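Local structure of ochratoxinase (Aspergillus niger, 4C65) at residues 13-17 / 396-400; 182-188 / 223-227; 203-209 / 241-247; 329-333 / 364-369; 389-395 / 411-417. The protein hydrolyses the amide bond of the mycotoxin ochratoxin A, releasing L-phenylalanine, as a zinc-dependent carboxypeptidase of the amidohydrolase superfamily. All coordinates share one frame; numbering follows the deposited sequence. Where two conformers were deposited one is given.

Contact 1 of 5, residues 13-17 / 396-400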
# COMPACT_ATOMS: atom_id res chain seq x y z
N GLY A 13 42.61 45.84 19.72
CA GLY A 13 42.49 47.29 19.78
C GLY A 13 41.13 47.72 20.32
O GLY A 13 41.02 48.60 21.16
N LEU A 14 40.09 47.05 19.83
CA LEU A 14 38.72 47.24 20.30
C LEU A 14 38.06 45.88 20.49
O LEU A 14 38.09 45.04 19.59
CB LEU A 14 37.94 48.06 19.28
CG LEU A 14 36.49 48.40 19.62
CD1 LEU A 14 36.43 49.45 20.72
CD2 LEU A 14 35.77 48.88 18.37
N LEU A 15 37.45 45.67 21.66
CA LEU A 15 36.74 44.43 21.94
C LEU A 15 35.27 44.71 22.18
O LEU A 15 34.92 45.43 23.10
CB LEU A 15 37.37 43.71 23.14
CG LEU A 15 36.83 42.29 23.42
CD1 LEU A 15 37.94 41.37 23.92
CD2 LEU A 15 35.68 42.29 24.42
N ILE A 16 34.42 44.13 21.32
CA ILE A 16 32.98 44.28 21.39
C ILE A 16 32.43 43.01 22.02
O ILE A 16 32.42 41.96 21.38
CB ILE A 16 32.38 44.53 19.99
CG1 ILE A 16 33.01 45.79 19.37
CG2 ILE A 16 30.87 44.71 20.08
CD1 ILE A 16 32.91 45.87 17.86
N PRO A 17 32.02 43.08 23.30
CA PRO A 17 31.67 41.87 24.00
C PRO A 17 30.36 41.22 23.55
O PRO A 17 30.13 40.04 23.81
CB PRO A 17 31.62 42.32 25.46
CG PRO A 17 31.18 43.73 25.38
CD PRO A 17 31.87 44.26 24.16
N GLU A 396 38.38 46.23 10.51
CA GLU A 396 37.82 47.57 10.76
C GLU A 396 36.70 47.55 11.77
O GLU A 396 36.11 46.51 12.04
CB GLU A 396 37.32 48.25 9.48
CG GLU A 396 38.47 48.87 8.65
CD GLU A 396 38.75 48.24 7.30
OE1 GLU A 396 37.91 47.47 6.77
OE2 GLU A 396 39.82 48.61 6.73
N ASN A 397 36.42 48.72 12.32
CA ASN A 397 35.44 48.88 13.39
C ASN A 397 34.02 48.95 12.83
O ASN A 397 33.65 49.93 12.20
CB ASN A 397 35.75 50.16 14.17
CG ASN A 397 34.80 50.40 15.31
OD1 ASN A 397 33.93 49.57 15.61
ND2 ASN A 397 34.91 51.55 15.91
N PRO A 398 33.22 47.89 13.06
CA PRO A 398 31.89 47.84 12.51
C PRO A 398 30.94 48.88 13.11
O PRO A 398 29.93 49.20 12.51
CB PRO A 398 31.44 46.42 12.83
CG PRO A 398 32.18 46.07 14.07
CD PRO A 398 33.51 46.73 13.93
N LEU A 399 31.29 49.43 14.28
CA LEU A 399 30.46 50.44 14.93
C LEU A 399 30.51 51.76 14.18
O LEU A 399 29.60 52.57 14.33
CB LEU A 399 30.91 50.66 16.38
CG LEU A 399 30.96 49.42 17.25
CD1 LEU A 399 31.50 49.77 18.62
CD2 LEU A 399 29.59 48.79 17.37
N GLU A 400 31.56 51.96 13.38
CA GLU A 400 31.70 53.15 12.50
C GLU A 400 30.98 52.90 11.20
O GLU A 400 30.60 53.84 10.54
CB GLU A 400 33.15 53.43 12.01
CG GLU A 400 33.70 54.83 12.18
CD GLU A 400 34.57 54.86 13.38
OE1 GLU A 400 35.63 54.19 13.32
OE2 GLU A 400 34.21 55.50 14.38

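Contact 2 of 5, residues 182-188 / 223-227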
# COMPACT_ATOMS: atom_id res chain seq x y z
N ALA A 182 0.99 18.05 8.70
CA ALA A 182 0.26 17.33 9.73
C ALA A 182 -1.04 18.06 10.02
O ALA A 182 -1.06 19.28 10.12
CB ALA A 182 1.11 17.21 11.01
N ASP A 183 -2.11 17.29 10.20
CA ASP A 183 -3.41 17.85 10.47
C ASP A 183 -4.05 17.17 11.67
O ASP A 183 -4.29 15.96 11.67
CB ASP A 183 -4.32 17.67 9.26
CG ASP A 183 -3.82 18.41 8.04
OD1 ASP A 183 -3.73 19.66 8.07
OD2 ASP A 183 -3.46 17.74 7.05
N GLY A 184 -4.36 17.97 12.69
CA GLY A 184 -4.98 17.46 13.90
C GLY A 184 -3.97 17.18 15.00
O GLY A 184 -2.79 16.99 14.75
N VAL A 185 -4.46 17.19 16.24
CA VAL A 185 -3.66 16.98 17.42
C VAL A 185 -2.83 15.69 17.34
O VAL A 185 -1.69 15.68 17.77
CB VAL A 185 -4.57 16.96 18.67
CG1 VAL A 185 -3.91 16.26 19.84
CG2 VAL A 185 -4.95 18.39 19.04
N GLU A 186 -3.42 14.61 16.84
CA GLU A 186 -2.72 13.32 16.81
C GLU A 186 -1.51 13.43 15.90
O GLU A 186 -0.40 13.11 16.30
CB GLU A 186 -3.64 12.18 16.34
CG GLU A 186 -4.93 12.00 17.15
CD GLU A 186 -4.67 11.84 18.65
OE1 GLU A 186 -4.14 10.78 19.06
OE2 GLU A 186 -5.01 12.77 19.41
N GLU A 187 -1.74 13.88 14.68
CA GLU A 187 -0.66 13.96 13.71
C GLU A 187 0.42 14.95 14.11
O GLU A 187 1.60 14.71 13.85
CB GLU A 187 -1.19 14.30 12.31
CG GLU A 187 -1.93 13.15 11.64
CD GLU A 187 -2.26 13.41 10.18
OE1 GLU A 187 -1.82 14.43 9.58
OE2 GLU A 187 -2.98 12.58 9.60
N VAL A 188 0.04 16.05 14.75
CA VAL A 188 1.06 17.06 15.06
C VAL A 188 2.00 16.56 16.16
O VAL A 188 3.17 16.97 16.19
CB VAL A 188 0.54 18.48 15.38
CG1 VAL A 188 -0.16 19.09 14.18
CG2 VAL A 188 -0.37 18.48 16.59
N PHE A 223 -2.97 26.47 11.40
CA PHE A 223 -3.15 25.53 12.52
C PHE A 223 -4.24 26.06 13.46
O PHE A 223 -4.45 27.26 13.55
CB PHE A 223 -1.86 25.29 13.30
CG PHE A 223 -0.91 24.31 12.64
CD1 PHE A 223 -1.29 23.00 12.42
CD2 PHE A 223 0.40 24.68 12.32
CE1 PHE A 223 -0.41 22.09 11.86
CE2 PHE A 223 1.27 23.79 11.74
CZ PHE A 223 0.86 22.50 11.51
N SER A 224 -4.92 25.16 14.14
CA SER A 224 -5.84 25.51 15.19
C SER A 224 -5.04 25.85 16.43
O SER A 224 -3.94 25.36 16.60
CB SER A 224 -6.76 24.33 15.50
OG SER A 224 -6.05 23.25 16.05
N PRO A 225 -5.63 26.63 17.35
CA PRO A 225 -5.02 26.80 18.67
C PRO A 225 -4.76 25.47 19.39
O PRO A 225 -3.76 25.36 20.08
CB PRO A 225 -6.05 27.65 19.44
CG PRO A 225 -6.80 28.39 18.39
CD PRO A 225 -6.85 27.45 17.19
N GLU A 226 -5.64 24.49 19.25
CA GLU A 226 -5.45 23.17 19.85
C GLU A 226 -4.14 22.49 19.31
O GLU A 226 -3.36 21.94 20.08
CB GLU A 226 -6.63 22.24 19.55
CG GLU A 226 -8.00 22.74 19.99
CD GLU A 226 -8.74 23.61 18.96
OE1 GLU A 226 -8.22 24.67 18.55
OE2 GLU A 226 -9.85 23.20 18.54
N GLU A 227 -3.92 22.53 18.01
CA GLU A 227 -2.71 21.97 17.44
C GLU A 227 -1.47 22.73 17.90
O GLU A 227 -0.47 22.12 18.28
CB GLU A 227 -2.76 21.96 15.92
CG GLU A 227 -3.68 20.91 15.34
CD GLU A 227 -4.16 21.26 13.96
OE1 GLU A 227 -4.93 22.23 13.85
OE2 GLU A 227 -3.76 20.58 12.97

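Contact 3 of 5, residues 203-209 / 241-247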
# COMPACT_ATOMS: atom_id res chain seq x y z
N ILE A 203 11.83 23.84 17.16
CA ILE A 203 10.68 23.48 16.32
C ILE A 203 10.14 24.70 15.60
O ILE A 203 9.98 25.77 16.19
CB ILE A 203 9.56 22.78 17.14
CG1 ILE A 203 10.08 21.49 17.77
CG2 ILE A 203 8.36 22.44 16.24
CD1 ILE A 203 10.53 20.43 16.78
N LYS A 204 9.84 24.53 14.32
CA LYS A 204 9.27 25.62 13.50
C LYS A 204 7.88 25.27 13.00
O LYS A 204 7.69 24.22 12.40
CB LYS A 204 10.21 25.91 12.31
CG LYS A 204 9.61 26.61 11.11
CD LYS A 204 9.62 28.12 11.19
CE LYS A 204 9.27 28.50 9.71
NZ LYS A 204 10.16 28.07 8.53
N VAL A 205 6.93 26.20 13.19
CA VAL A 205 5.57 26.05 12.64
C VAL A 205 5.23 27.20 11.69
O VAL A 205 5.78 28.29 11.81
CB VAL A 205 4.47 26.05 13.71
CG1 VAL A 205 4.66 24.88 14.63
CG2 VAL A 205 4.45 27.33 14.53
N MET A 206 4.33 26.91 10.75
CA MET A 206 3.72 27.92 9.91
C MET A 206 2.43 28.27 10.62
O MET A 206 1.52 27.46 10.73
CB MET A 206 3.47 27.37 8.52
CG MET A 206 4.71 26.83 7.81
SD MET A 206 6.05 28.02 7.66
CE MET A 206 7.01 27.26 6.32
N ALA A 207 2.37 29.49 11.14
CA ALA A 207 1.25 29.94 11.91
C ALA A 207 0.47 31.01 11.18
O ALA A 207 -0.46 31.60 11.73
CB ALA A 207 1.72 30.44 13.25
N SER A 208 0.84 31.27 9.93
CA SER A 208 0.03 32.10 9.05
C SER A 208 0.43 31.86 7.61
O SER A 208 1.37 31.13 7.32
CB SER A 208 0.14 33.59 9.44
OG SER A 208 1.36 34.12 8.99
N GLY A 209 -0.29 32.50 6.70
CA GLY A 209 0.01 32.40 5.30
C GLY A 209 1.34 32.99 4.92
O GLY A 209 2.00 33.65 5.72
N ILE A 241 12.03 25.14 22.20
CA ILE A 241 11.01 26.12 22.00
C ILE A 241 10.54 26.10 20.53
O ILE A 241 11.15 25.43 19.68
CB ILE A 241 11.50 27.51 22.36
CG1 ILE A 241 12.70 27.90 21.49
CG2 ILE A 241 11.83 27.57 23.85
CD1 ILE A 241 12.91 29.39 21.40
N VAL A 242 9.42 26.77 20.27
CA VAL A 242 8.84 26.77 18.95
C VAL A 242 9.00 28.15 18.38
O VAL A 242 8.76 29.16 19.05
CB VAL A 242 7.35 26.40 18.99
CG1 VAL A 242 6.71 26.61 17.63
CG2 VAL A 242 7.16 24.99 19.48
N SER A 243 9.42 28.19 17.14
CA SER A 243 9.47 29.40 16.37
C SER A 243 8.31 29.36 15.41
O SER A 243 8.09 28.35 14.73
CB SER A 243 10.79 29.47 15.59
OG SER A 243 10.80 30.59 14.71
N ALA A 244 7.60 30.48 15.31
CA ALA A 244 6.42 30.58 14.48
C ALA A 244 6.58 31.62 13.38
O ALA A 244 6.83 32.79 13.66
CB ALA A 244 5.25 30.95 15.36
N HIS A 245 6.42 31.18 12.13
CA HIS A 245 6.21 32.04 10.98
C HIS A 245 4.87 32.73 11.14
O HIS A 245 3.82 32.09 11.08
CB HIS A 245 6.28 31.20 9.71
CG HIS A 245 5.77 31.87 8.48
ND1 HIS A 245 6.62 32.29 7.48
CD2 HIS A 245 4.52 32.12 8.04
CE1 HIS A 245 5.92 32.82 6.50
NE2 HIS A 245 4.63 32.72 6.80
N VAL A 246 4.89 34.05 11.34
CA VAL A 246 3.66 34.86 11.47
C VAL A 246 3.72 36.20 10.74
O VAL A 246 4.72 36.93 10.83
CB VAL A 246 3.30 35.13 12.95
CG1 VAL A 246 2.78 33.87 13.62
CG2 VAL A 246 4.49 35.67 13.72
N HIS A 247 2.66 36.54 10.03
CA HIS A 247 2.55 37.85 9.42
C HIS A 247 1.36 38.57 10.04
O HIS A 247 1.55 39.51 10.84
CB HIS A 247 2.39 37.73 7.89
CG HIS A 247 3.66 37.36 7.18
ND1 HIS A 247 4.74 38.20 7.10
CD2 HIS A 247 4.02 36.23 6.53
CE1 HIS A 247 5.72 37.61 6.45
NE2 HIS A 247 5.30 36.41 6.08

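Contact 4 of 5, residues 329-333 / 364-369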
# COMPACT_ATOMS: atom_id res chain seq x y z
N VAL A 329 11.36 45.33 22.86
CA VAL A 329 11.22 43.87 22.61
C VAL A 329 12.59 43.30 22.32
O VAL A 329 13.40 43.94 21.65
CB VAL A 329 10.32 43.60 21.39
CG1 VAL A 329 10.15 42.09 21.16
CG2 VAL A 329 8.95 44.26 21.57
N THR A 330 12.87 42.11 22.84
CA THR A 330 14.14 41.47 22.60
C THR A 330 14.22 40.96 21.15
O THR A 330 13.36 40.19 20.71
CB THR A 330 14.32 40.27 23.53
OG1 THR A 330 14.19 40.70 24.88
CG2 THR A 330 15.69 39.65 23.33
N ILE A 331 15.25 41.38 20.43
CA ILE A 331 15.35 41.13 19.02
C ILE A 331 16.59 40.32 18.69
O ILE A 331 17.64 40.49 19.31
CB ILE A 331 15.34 42.46 18.26
CG1 ILE A 331 13.98 43.12 18.45
CG2 ILE A 331 15.60 42.28 16.77
CD1 ILE A 331 14.06 44.61 18.51
N ALA A 332 16.46 39.43 17.72
CA ALA A 332 17.61 38.77 17.12
C ALA A 332 17.49 38.87 15.61
O ALA A 332 16.40 39.17 15.09
CB ALA A 332 17.71 37.33 17.55
N LEU A 333 18.60 38.67 14.92
CA LEU A 333 18.64 38.88 13.48
C LEU A 333 18.56 37.56 12.72
O LEU A 333 19.20 36.57 13.09
CB LEU A 333 19.91 39.63 13.05
CG LEU A 333 20.07 41.03 13.60
CD1 LEU A 333 21.21 41.75 12.91
CD2 LEU A 333 18.80 41.86 13.46
N ALA A 364 21.91 42.05 18.74
CA ALA A 364 20.84 41.24 18.15
C ALA A 364 21.39 40.06 17.32
O ALA A 364 20.70 39.06 17.14
CB ALA A 364 19.93 42.11 17.30
N ALA A 365 22.62 40.18 16.83
CA ALA A 365 23.23 39.10 16.06
C ALA A 365 24.20 38.24 16.85
O ALA A 365 24.74 37.26 16.33
CB ALA A 365 23.92 39.67 14.85
N THR A 366 24.43 38.60 18.11
CA THR A 366 25.36 37.87 18.95
C THR A 366 24.73 37.51 20.26
O THR A 366 24.23 36.41 20.43
CB THR A 366 26.68 38.66 19.14
OG1 THR A 366 26.44 39.93 19.78
CG2 THR A 366 27.33 38.91 17.82
N ALA A 367 24.70 38.45 21.20
CA ALA A 367 24.28 38.15 22.58
C ALA A 367 22.84 37.61 22.67
O ALA A 367 22.58 36.72 23.47
CB ALA A 367 24.45 39.38 23.48
N ASN A 368 21.93 38.17 21.89
CA ASN A 368 20.51 37.81 21.96
C ASN A 368 20.20 36.58 21.17
O ASN A 368 19.22 35.91 21.43
CB ASN A 368 19.64 38.94 21.42
CG ASN A 368 19.53 40.12 22.36
OD1 ASN A 368 19.89 40.06 23.53
ND2 ASN A 368 19.04 41.23 21.83
N ALA A 369 21.04 36.29 20.19
CA ALA A 369 20.72 35.27 19.18
C ALA A 369 20.48 33.86 19.73
O ALA A 369 19.57 33.17 19.25
CB ALA A 369 21.79 35.24 18.13
O HOH W 1 21.09 36.66 14.96

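Contact 5 of 5, residues 389-395 / 411-417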
# COMPACT_ATOMS: atom_id res chain seq x y z
N ALA A 389 34.02 29.62 23.00
CA ALA A 389 35.00 30.39 22.23
C ALA A 389 34.65 30.43 20.76
O ALA A 389 35.35 29.88 19.92
CB ALA A 389 36.40 29.81 22.45
N ASP A 390 33.54 31.10 20.46
CA ASP A 390 33.12 31.44 19.09
C ASP A 390 33.42 32.94 18.92
O ASP A 390 32.72 33.79 19.49
CB ASP A 390 31.63 31.18 18.89
CG ASP A 390 31.28 29.71 18.91
OD1 ASP A 390 32.16 28.88 19.24
OD2 ASP A 390 30.14 29.38 18.55
N VAL A 391 34.51 33.24 18.22
CA VAL A 391 35.13 34.57 18.29
C VAL A 391 35.59 34.92 16.91
O VAL A 391 36.17 34.07 16.22
CB VAL A 391 36.34 34.58 19.27
CG1 VAL A 391 36.94 35.97 19.39
CG2 VAL A 391 35.93 34.07 20.65
N ILE A 392 35.34 36.15 16.49
CA ILE A 392 35.85 36.60 15.20
C ILE A 392 36.63 37.91 15.33
O ILE A 392 36.35 38.74 16.20
CB ILE A 392 34.74 36.72 14.14
CG1 ILE A 392 33.68 37.77 14.53
CG2 ILE A 392 34.09 35.37 13.91
CD1 ILE A 392 32.71 38.12 13.42
N ALA A 393 37.60 38.06 14.44
CA ALA A 393 38.39 39.28 14.38
C ALA A 393 38.11 40.00 13.09
O ALA A 393 37.94 39.38 12.04
CB ALA A 393 39.87 38.98 14.50
N LEU A 394 38.09 41.32 13.18
CA LEU A 394 37.86 42.18 12.03
C LEU A 394 38.98 43.16 11.84
O LEU A 394 39.66 43.54 12.80
CB LEU A 394 36.56 42.96 12.22
CG LEU A 394 35.26 42.26 11.84
CD1 LEU A 394 34.76 41.45 12.99
CD2 LEU A 394 34.18 43.24 11.43
N GLU A 395 39.16 43.58 10.60
CA GLU A 395 40.17 44.57 10.26
C GLU A 395 39.69 45.99 10.56
O GLU A 395 40.50 46.84 10.85
CB GLU A 395 40.50 44.46 8.79
CG GLU A 395 41.96 44.68 8.40
CD GLU A 395 42.27 44.21 6.95
OE1 GLU A 395 41.43 43.47 6.37
OE2 GLU A 395 43.35 44.58 6.39
N VAL A 411 36.75 40.03 7.79
CA VAL A 411 36.81 39.05 8.86
C VAL A 411 38.10 38.25 8.71
O VAL A 411 38.19 37.36 7.88
CB VAL A 411 35.60 38.10 8.81
CG1 VAL A 411 35.64 37.10 9.96
CG2 VAL A 411 34.30 38.90 8.85
N THR A 412 39.09 38.55 9.54
CA THR A 412 40.43 37.97 9.34
C THR A 412 40.62 36.68 10.08
O THR A 412 41.42 35.85 9.66
CB THR A 412 41.53 38.94 9.80
OG1 THR A 412 41.34 39.27 11.18
CG2 THR A 412 41.50 40.20 8.98
N HIS A 413 39.94 36.53 11.22
CA HIS A 413 40.11 35.37 12.10
C HIS A 413 38.77 34.84 12.50
O HIS A 413 37.89 35.63 12.88
CB HIS A 413 40.86 35.71 13.38
CG HIS A 413 42.27 36.13 13.18
ND1 HIS A 413 42.62 37.34 12.64
CD2 HIS A 413 43.43 35.50 13.48
CE1 HIS A 413 43.94 37.44 12.59
NE2 HIS A 413 44.45 36.33 13.09
N VAL A 414 38.60 33.53 12.45
CA VAL A 414 37.38 32.88 12.93
C VAL A 414 37.70 31.68 13.83
O VAL A 414 38.27 30.70 13.39
CB VAL A 414 36.47 32.43 11.77
CG1 VAL A 414 35.20 31.77 12.29
CG2 VAL A 414 36.12 33.63 10.89
N TRP A 415 37.32 31.80 15.11
CA TRP A 415 37.36 30.71 16.06
C TRP A 415 35.93 30.18 16.31
O TRP A 415 35.01 30.95 16.55
CB TRP A 415 37.90 31.17 17.42
CG TRP A 415 39.35 31.43 17.46
CD1 TRP A 415 40.34 30.53 17.72
CD2 TRP A 415 39.99 32.67 17.21
NE1 TRP A 415 41.56 31.14 17.68
CE2 TRP A 415 41.37 32.46 17.37
CE3 TRP A 415 39.54 33.95 16.86
CZ2 TRP A 415 42.31 33.49 17.19
CZ3 TRP A 415 40.45 34.95 16.69
CH2 TRP A 415 41.82 34.72 16.85
N LYS A 416 35.78 28.86 16.21
CA LYS A 416 34.55 28.17 16.61
C LYS A 416 34.92 27.09 17.59
O LYS A 416 35.71 26.20 17.28
CB LYS A 416 33.85 27.56 15.40
CG LYS A 416 32.48 26.99 15.77
CD LYS A 416 31.81 26.22 14.64
CE LYS A 416 32.25 24.76 14.54
NZ LYS A 416 31.16 23.97 13.93
N GLY A 417 34.34 27.16 18.79
CA GLY A 417 34.68 26.22 19.86
C GLY A 417 36.16 26.21 20.19
O GLY A 417 36.72 25.17 20.51

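Contact 1 of 5, residues 13-17 / 396-400
Leu14 and Asn397 meet where one branch of the leucine runs into the flat amide of the asparagine. The methyl CD2 does the touching, lying 3.4 Å from Asn397 OD1 and almost as near to the CG and ND2 of the same group, while the two side chains pass at a slant. With CG of Leu14 set opposite the backbone nitrogen (chi1 -178°), that branch is carried across to the loop. The amide is not loose at this point: Asn397 OD1 accepts the backbone N of Leu399 at 3.0 Å, the bond of an Asx turn, with the donor well above the carbonyl plane. A hydrocarbon thus packs on an amide whose oxygen is already engaged within its own loop. Ile16 works differently. Its CD1 reaches Pro398 tip to tip, 3.9 Å from the ring atom CG, and the same methyl comes to 4.1 Å from CG of Leu399, so a single terminal carbon bears on two successive residues of the turn. Leu399 CD1 and Leu14 CD2 make a looser apolar contact. The pairing is an example of apolar tips meeting a turn fixed by its own polar bonds. It joins the end of strand 7-15 to the loop between strands 391-394 and 411-416; Val60 of strand 60-67 touches both Ile16 and Pro398, and helix 358-365 lends Leu359 to Ile16 and Leu399, and Ile362 to Pro398 and Leu399.

Contact 2 of 5, residues 182-188 / 223-227
The two backbones approach at the starts of two helices, where the CA atoms of Val185 and Glu227 are 5.1 Å apart and Gly184 N donates to Glu227 OE2 over 2.7 Å. That bond is nearly straight (164°), yet reaches the carboxylate from above its plane. Glu227 gets there with CG opposite its carbonyl carbon (chi1 -74°) and the rest of its chain extended. Glu227 OE1 turns back to its own segment, taking Ser224 N from above the plane at 2.9 Å and Ser224 OG on its anti lone pair at 2.7 Å. Since Ser224 OG in turn accepts Glu227 N at 3.0 Å, serine and glutamate form a capping box at the start of helix 225-237, and one carboxylate ties together the N-cap residues of two helices of the TIM-barrel domain. Beside it, Val188 CG1 slides past Phe223, 3.8 Å from CE1, and the ring edge also meets Ala182 O, 3.4 Å from CE1. Val188 crosses the Glu227 side chain at about a right angle. A second subunit supplies countercharge: its Arg193 makes salt bridges with Glu227 and Asp183, and its Arg190 with Asp183 and Glu187. Asp183 also bonds to Thr146 of its own chain.

Contact 3 of 5, residues 203-209 / 241-247
Opposed to its backbone nitrogen, CG of His245 (chi1 166°) carries the imidazole forward over the end of the strand, where NE2 donates to Gly209 O; in the conformer given, one of two, Lys204 bends so that its CE comes 4.0 Å from His245 CB. These residues stand on neighbouring parallel strands of the TIM barrel, 203-206 and 242-246, joined through helix 225-237 in a beta-alpha-beta crossover. The strands run 25° apart, and the backbone ladder passes to and fro from Ile203 N with Ile241 O to Ala207 N with His245 O; its shortest rung is Ser243 N to Ile203 O, 2.7 Å. One face holds Lys204, Met206, Ser243 and His245; the other carries Ile203, Val205, Val242 and Ala244, where Val205 CG2 lies 3.8 Å from Ala244 CB. On the first face Lys204, an active-site residue, binds both zinc ions and His245 binds the second, in company with His265. Met206 leans obliquely toward the imidazole, its SD 4.4 Å from the ring centroid, and His149 stacks on the same ring. Ser243 OG has its partner in Glu264, and in that same conformer Lys204 NZ bonds to Leu115 O. Past the strand ends, Ser208 OG accepts His247 N at 2.9 Å, drawing the two loops together. Second-shell backbone therefore helps set the rotation of a metal ligand: Gly209 O lies only 5° from the His245 ring plane, 3.0 Å from NE2, although the nitrogen stands well above the plane of that carbonyl.

Contact 4 of 5, residues 329-333 / 364-369
Asn368 grips Ile331 through its amide nitrogen, ND2 donating to Ile331 O over 3.0 Å. CG of Asn368 lies opposite its own carbonyl carbon (chi1 -74°), and a small chi2 of -14° turns the amide so that ND2 meets the acceptor in the plane of the Ile331 carbonyl, though that oxygen sits 16° out of the amide plane. Thr330 crosses this amide at a slant, with CG2 4.0 Å from Asn368 CG. The same Ile331 O is met by the methyl of Ala364, whose CB lies 3.5 Å away. Here the last strand of the barrel's parallel run, 331-332, lies against the end of helix 358-365, and small alanines let the backbones come close: the CA atoms of Ala332 and Ala364 are 4.2 Å apart. Leu333 N bonds to Ala364 O at 3.1 Å, a bent bond arriving from above the carbonyl plane. The Leu333 side chain lies over the helix end, CG 3.9 Å from Ala364 CB and CD1 3.9 Å from Ala365 CB. Leu347 of helix 344-354 touches both Leu333 and Ala365. Nearby, Leu333 and Ala365 make backbone bonds to Cys68 and Trp66, placing the contact beside the strand that leads to the zinc ligand His69.

Contact 5 of 5, residues 389-395 / 411-417
Trp415 and Val391 pair across two antiparallel strands, bonded both ways: Trp415 N gives to Val391 O at 2.8 Å, and Val391 N to Trp415 O at 2.9 Å. The indole edge is turned to the same acceptor, CE3 lying 3.4 Å from Val391 O, in the ring plane, and the valine crosses the tryptophan at a slant. On the opposite face Ile392 and Val414 lie side by side, pointing the same way, with CG2 of each 4.0 Å apart. At Ala393 the ladder slips by one residue. Ala393 N still donates to His413 O, but Ala393 O takes Thr412 N instead, so Thr412 and His413 both face one alanine: a classic beta bulge. Its two side chains are tied together, Thr412 OG1 and His413 ND1 standing 2.7 Å apart in a hydrogen bond that runs in the plane of the imidazole. OG1 is placed there by a chi1 of 58°, between backbone nitrogen and carbonyl carbon; Ala393 CB packs against both, 3.6 Å from His413 CB and from Thr412 OG1. At the far end Asp390 OD1 receives Gly417 N nearly in line with its C-O bond at 2.8 Å, closing the ladder beyond Val391. Outside this shell, His56 meets the rings of both His413 and Trp415, edge-to-face with the latter. Strand 60-67 bonds along the other side of 391-394 through Val60, Met62 and Gly64, while strand 419-422 continues the sheet beyond 411-416.

Contact 3 is the deeply buried barrel ladder that carries metal ligands, and contact 4 lies at the other outermost strand of the same five-stranded parallel sheet, where a helix end packs against the strand. Contact 2 touches contact 3 through Phe223, but faces a neighbouring subunit, so its chemistry is rich in carboxylates and salt bridges. Contacts 1 and 5 sit far from the zinc site, their centres about 13 Å apart, and adjoin in sequence at residues 395 and 396; contact 5 is a buried antiparallel ladder, contact 1 a partly buried, mainly apolar touch in the loop that follows strand 391-394. Backbone bonding thus dominates contacts 3 and 5, side-chain carboxylate bonding contact 2, and hydrocarbon contact 1.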